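Local coordinates for protein gamma-glutamyl-gamma-aminobutyraldehyde dehydrogenase (Burkholderia cenocepacia, PDB 4LIH) that probably oxidises aldehydes such as gamma-glutamyl-gamma-aminobutyraldehyde to carboxylic acids, with NAD(P)+ as the electron acceptor, at residues A[282-287]-A[438-443]; A[346-351]-A[389-394]. All blocks are in the same frame, centred on the assembly; numbering follows the deposited sequence.

Contact 1. Residues A[282-287]-A[438-443]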
loop_
_atom_site.group_PDB
_atom_site.type_symbol
_atom_site.label_atom_id
_atom_site.label_comp_id
_atom_site.label_asym_id
_atom_site.label_seq_id
_atom_site.Cartn_x
_atom_site.Cartn_y
_atom_site.Cartn_z
ATOM N N ILE A 282 -10.103 25.934 17.427
ATOM C CA ILE A 282 -10.025 27.277 16.838
ATOM C C ILE A 282 -11.269 27.654 16.034
ATOM O O ILE A 282 -11.590 26.991 15.068
ATOM C CB ILE A 282 -8.831 27.386 15.898
ATOM C CG1 ILE A 282 -7.557 26.942 16.649
ATOM C CG2 ILE A 282 -8.791 28.823 15.352
ATOM C CD1 ILE A 282 -6.287 26.926 15.824
ATOM N N VAL A 283 -11.970 28.705 16.433
ATOM C CA VAL A 283 -13.218 29.090 15.754
ATOM C C VAL A 283 -13.022 30.428 15.106
ATOM O O VAL A 283 -12.825 31.414 15.786
ATOM C CB VAL A 283 -14.405 29.143 16.693
ATOM C CG1 VAL A 283 -15.686 29.375 15.927
ATOM C CG2 VAL A 283 -14.524 27.878 17.472
ATOM N N LEU A 284 -13.089 30.417 13.770
ATOM C CA LEU A 284 -12.919 31.575 12.944
ATOM C C LEU A 284 -14.255 32.228 12.541
ATOM O O LEU A 284 -15.291 31.586 12.537
ATOM C CB LEU A 284 -12.129 31.213 11.702
ATOM C CG LEU A 284 -10.696 30.765 11.987
ATOM C CD1 LEU A 284 -10.104 30.030 10.812
ATOM C CD2 LEU A 284 -9.876 31.987 12.316
ATOM N N PRO A 285 -14.212 33.517 12.160
ATOM C CA PRO A 285 -15.443 34.274 11.800
ATOM C C PRO A 285 -16.304 33.631 10.689
ATOM O O PRO A 285 -17.548 33.711 10.728
ATOM C CB PRO A 285 -14.887 35.606 11.328
ATOM C CG PRO A 285 -13.593 35.756 12.064
ATOM C CD PRO A 285 -13.014 34.363 12.075
ATOM N N ASP A 286 -15.655 32.965 9.726
ATOM C CA ASP A 286 -16.394 32.309 8.658
ATOM C C ASP A 286 -16.768 30.846 8.961
ATOM O O ASP A 286 -17.081 30.083 8.050
ATOM C CB ASP A 286 -15.661 32.452 7.330
ATOM C CG ASP A 286 -14.325 31.722 7.298
ATOM O OD1 ASP A 286 -13.989 30.941 8.206
ATOM O OD2 ASP A 286 -13.591 31.970 6.355
ATOM N N CYS A 287 -16.740 30.459 10.235
ATOM C CA CYS A 287 -17.254 29.149 10.679
ATOM C C CYS A 287 -18.599 28.871 10.011
ATOM O O CYS A 287 -19.469 29.746 10.059
ATOM C CB CYS A 287 -17.416 29.201 12.192
ATOM S SG CYS A 287 -18.175 27.787 12.981
ATOM N N VAL A 438 -10.032 23.195 13.773
ATOM C CA VAL A 438 -10.269 24.503 13.196
ATOM C C VAL A 438 -11.649 24.529 12.535
ATOM O O VAL A 438 -12.081 23.531 11.948
ATOM C CB VAL A 438 -9.161 24.969 12.204
ATOM C CG1 VAL A 438 -8.961 23.977 11.051
ATOM C CG2 VAL A 438 -9.445 26.391 11.771
ATOM N N TRP A 439 -12.355 25.646 12.732
ATOM C CA TRP A 439 -13.689 25.836 12.136
ATOM C C TRP A 439 -13.667 26.989 11.163
ATOM O O TRP A 439 -13.477 28.148 11.571
ATOM C CB TRP A 439 -14.767 26.103 13.192
ATOM C CG TRP A 439 -14.937 24.981 14.194
ATOM C CD1 TRP A 439 -14.038 24.611 15.147
ATOM C CD2 TRP A 439 -16.033 24.045 14.292
ATOM N NE1 TRP A 439 -14.515 23.571 15.854
ATOM C CE2 TRP A 439 -15.718 23.163 15.336
ATOM C CE3 TRP A 439 -17.247 23.886 13.609
ATOM C CZ2 TRP A 439 -16.597 22.153 15.762
ATOM C CZ3 TRP A 439 -18.106 22.861 13.991
ATOM C CH2 TRP A 439 -17.767 21.991 15.056
ATOM N N THR A 440 -13.923 26.680 9.888
ATOM C CA THR A 440 -13.879 27.646 8.805
ATOM C C THR A 440 -14.600 27.079 7.588
ATOM O O THR A 440 -14.561 25.871 7.326
ATOM C CB THR A 440 -12.435 28.036 8.411
ATOM O OG1 THR A 440 -12.469 29.030 7.382
ATOM C CG2 THR A 440 -11.604 26.815 7.917
ATOM N N SER A 441 -15.254 27.976 6.837
ATOM C CA SER A 441 -15.905 27.606 5.598
ATOM C C SER A 441 -14.964 27.663 4.392
ATOM O O SER A 441 -15.334 27.220 3.307
ATOM C CB SER A 441 -17.148 28.505 5.362
ATOM O OG SER A 441 -16.742 29.861 5.287
ATOM N N ASN A 442 -13.760 28.204 4.575
ATOM C CA ASN A 442 -12.865 28.540 3.475
ATOM C C ASN A 442 -11.962 27.357 3.164
ATOM O O ASN A 442 -11.330 26.831 4.049
ATOM C CB ASN A 442 -12.009 29.755 3.834
ATOM C CG ASN A 442 -11.142 30.227 2.687
ATOM O OD1 ASN A 442 -10.030 29.753 2.488
ATOM N ND2 ASN A 442 -11.657 31.175 1.908
ATOM N N LEU A 443 -11.936 26.954 1.899
ATOM C CA LEU A 443 -11.160 25.799 1.445
ATOM C C LEU A 443 -9.696 25.915 1.779
ATOM O O LEU A 443 -9.119 25.023 2.424
ATOM C CB LEU A 443 -11.352 25.610 -0.044
ATOM C CG LEU A 443 -10.439 24.576 -0.709
ATOM C CD1 LEU A 443 -11.016 23.197 -0.427
ATOM C CD2 LEU A 443 -10.312 24.890 -2.218
#
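The indole of Trp-439 meets segment 282-287 at its pyrrole edge, where Ile-282 O lies in the ring plane, 3.4 Å from CD1. Two neighbours approach obliquely: Val-283 CG2 beside CD1, and Cys-287 SG, 5.2 Å from the centroid of the six-membered ring and 62° off its normal. With CG anti to the carbonyl carbon (chi1 -61°), the ring lies alongside Val-283, on the sheet face that helix 290-302 covers through Arg-292, Ala-293 and Thr-296; the indole NE1 is hydrogen-bonded to Asn-281 OD1. The strands run parallel: Trp-439 N donates to Ile-282 O almost along the C=O axis, and Leu-284 N to Trp-439 O at 3.2 Å. Leu-284 CD1 packs on Val-438 CG2 at 3.8 Å. Past the strand ends, a type I turn from Leu-284 to Cys-287 presents Asp-286 to the other segment. Its OD1 accepts from Thr-440 OG1 at 2.6 Å, on the syn side but 30° out of the carboxylate plane, while its backbone O receives Ser-441 OG on a lone pair, 2.8 Å away, and a weak bond from Ser-441 N. Ser-441 also packs on Asn-442 of a neighbouring subunit. Thr-440 OG1 accepts from Asn-442 N in a nearly straight bond, closing an ST turn on the N-cap residue of helix 443-452. The pair is two adjacent parallel strands of the aldehyde dehydrogenase catalytic domain, each running through a short turn into the next helix.

Contact 2. Residues A[346-351]-A[389-394]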
loop_
_atom_site.group_PDB
_atom_site.type_symbol
_atom_site.label_atom_id
_atom_site.label_comp_id
_atom_site.label_asym_id
_atom_site.label_seq_id
_atom_site.Cartn_x
_atom_site.Cartn_y
_atom_site.Cartn_z
ATOM N N VAL A 346 -28.973 11.988 31.635
ATOM C CA VAL A 346 -27.854 12.805 32.154
ATOM C C VAL A 346 -26.642 12.807 31.221
ATOM O O VAL A 346 -26.182 11.746 30.777
ATOM C CB VAL A 346 -27.434 12.355 33.569
ATOM C CG1 VAL A 346 -26.092 12.943 33.966
ATOM C CG2 VAL A 346 -28.491 12.768 34.591
ATOM N N SER A 347 -26.106 13.998 30.961
ATOM C CA SER A 347 -24.980 14.177 30.051
ATOM C C SER A 347 -23.632 14.374 30.728
ATOM O O SER A 347 -22.609 14.241 30.043
ATOM C CB SER A 347 -25.203 15.379 29.140
ATOM O OG SER A 347 -26.271 15.128 28.263
ATOM N N MET A 348 -23.647 14.762 32.011
ATOM C CA MET A 348 -22.448 14.895 32.865
ATOM C C MET A 348 -22.608 14.031 34.103
ATOM O O MET A 348 -23.546 14.229 34.904
ATOM C CB MET A 348 -22.257 16.340 33.330
ATOM C CG MET A 348 -21.132 16.537 34.337
ATOM S SD MET A 348 -19.639 17.213 33.630
ATOM C CE MET A 348 -20.085 18.939 33.566
ATOM N N GLY A 349 -21.668 13.123 34.302
ATOM C CA GLY A 349 -21.699 12.215 35.450
ATOM C C GLY A 349 -20.765 12.660 36.562
ATOM O O GLY A 349 -20.626 13.823 36.818
ATOM N N ALA A 350 -20.146 11.709 37.219
ATOM C CA ALA A 350 -19.362 11.937 38.432
ATOM C C ALA A 350 -17.905 11.991 38.080
ATOM O O ALA A 350 -17.467 11.272 37.173
ATOM C CB ALA A 350 -19.607 10.814 39.429
ATOM N N ILE A 351 -17.160 12.814 38.813
ATOM C CA ILE A 351 -15.685 12.784 38.796
ATOM C C ILE A 351 -15.192 11.539 39.519
ATOM O O ILE A 351 -15.814 11.072 40.480
ATOM C CB ILE A 351 -15.116 14.061 39.434
ATOM C CG1 ILE A 351 -15.680 15.285 38.702
ATOM C CG2 ILE A 351 -13.589 14.035 39.431
ATOM C CD1 ILE A 351 -15.295 15.350 37.211
ATOM N N VAL A 389 -19.020 18.298 39.812
ATOM C CA VAL A 389 -18.568 19.687 39.625
ATOM C C VAL A 389 -19.254 20.186 38.372
ATOM O O VAL A 389 -19.413 19.450 37.385
ATOM C CB VAL A 389 -17.011 19.799 39.617
ATOM C CG1 VAL A 389 -16.389 18.988 38.504
ATOM C CG2 VAL A 389 -16.542 21.245 39.557
ATOM N N GLU A 390 -19.715 21.424 38.426
ATOM C CA GLU A 390 -20.394 22.037 37.295
ATOM C C GLU A 390 -19.482 22.187 36.064
ATOM O O GLU A 390 -18.272 22.364 36.207
ATOM C CB GLU A 390 -20.925 23.416 37.660
ATOM C CG GLU A 390 -22.002 23.453 38.720
ATOM C CD GLU A 390 -22.242 24.849 39.273
ATOM O OE1 GLU A 390 -21.291 25.661 39.351
ATOM O OE2 GLU A 390 -23.415 25.142 39.582
ATOM N N PRO A 391 -20.076 22.179 34.852
ATOM C CA PRO A 391 -19.263 22.570 33.680
ATOM C C PRO A 391 -18.870 24.040 33.780
ATOM O O PRO A 391 -19.730 24.903 33.999
ATOM C CB PRO A 391 -20.200 22.318 32.506
ATOM C CG PRO A 391 -21.563 22.524 33.088
ATOM C CD PRO A 391 -21.495 22.023 34.502
ATOM N N THR A 392 -17.568 24.312 33.643
ATOM C CA THR A 392 -16.993 25.597 34.029
ATOM C C THR A 392 -16.229 26.217 32.873
ATOM O O THR A 392 -15.440 25.537 32.228
ATOM C CB THR A 392 -16.055 25.386 35.217
ATOM O OG1 THR A 392 -16.815 24.865 36.335
ATOM C CG2 THR A 392 -15.366 26.647 35.633
ATOM N N VAL A 393 -16.456 27.505 32.631
ATOM C CA VAL A 393 -15.779 28.218 31.563
ATOM C C VAL A 393 -15.135 29.464 32.123
ATOM O O VAL A 393 -15.785 30.204 32.856
ATOM C CB VAL A 393 -16.783 28.627 30.455
ATOM C CG1 VAL A 393 -16.094 29.351 29.323
ATOM C CG2 VAL A 393 -17.521 27.412 29.913
ATOM N N PHE A 394 -13.860 29.670 31.790
ATOM C CA PHE A 394 -13.154 30.944 31.995
ATOM C C PHE A 394 -12.684 31.598 30.693
ATOM O O PHE A 394 -12.334 30.932 29.716
ATOM C CB PHE A 394 -11.886 30.726 32.797
ATOM C CG PHE A 394 -12.134 30.331 34.226
ATOM C CD1 PHE A 394 -12.378 31.307 35.177
ATOM C CD2 PHE A 394 -12.116 29.012 34.609
ATOM C CE1 PHE A 394 -12.573 30.960 36.492
ATOM C CE2 PHE A 394 -12.347 28.640 35.927
ATOM C CZ PHE A 394 -12.590 29.620 36.872
HETATM O O HOH W 1 -19.343 16.295 37.515
#
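A water bridges the two backbones, donating to Gly-349 O at 2.9 Å and accepting from Val-389 N at 3.1 Å. It joins the loop ahead of helix 354-370 to strand 388-395, which belongs to the mixed sheet of the alpha/beta catalytic domain of the aldehyde dehydrogenase fold. Two apolar contacts lie near the water. In one, Met-348 sets out with CG anti to the backbone N (chi1 174°) and bends at both following torsions, which brings its CE methyl against the pyrrolidine of Pro-391, obliquely to the ring. In the other, the CG1 branch of Ile-351 meets CG1 of Val-389 at 3.8 Å, the two side chains crossing at a slant. Leu-357, Leu-361 and Ile-364 of helix 354-370 also pack on Val-389, so the valine is shared between the loop and the helix that follows it. Beyond the proline, Thr-392 OG1 donates to Glu-390 O at 2.9 Å from above the carbonyl plane, 51° out of it, a bond within segment 389-394 just where strand 392-394 begins. The methionine methyl touches several atoms of the proline at once: CE lies 3.5 Å from each of Pro-391 N, CB and CD.

In the fold
Following the chain from the N terminus, the first segment met is 282-287, at the end of strand 280-283, after the helices and strands of the first 270 or so residues. Strand 314-318 and helix 319-333 come next, before the loop 346-351. Contact 2 closes after a short excursion through helix 354-370 and strands 372-375 and 379-380, when the chain returns along 389-394. Strand 411-417 and helix 420-428 follow, and only then does 438-443 come back to 282-287 to close contact 1. The smaller loop thus lies wholly within the larger one, without crossing. Contact 1 joins neighbouring strands directly; contact 2 fastens a loop to strand 388-395 of the same sheet. Their centres are about 27 Å apart.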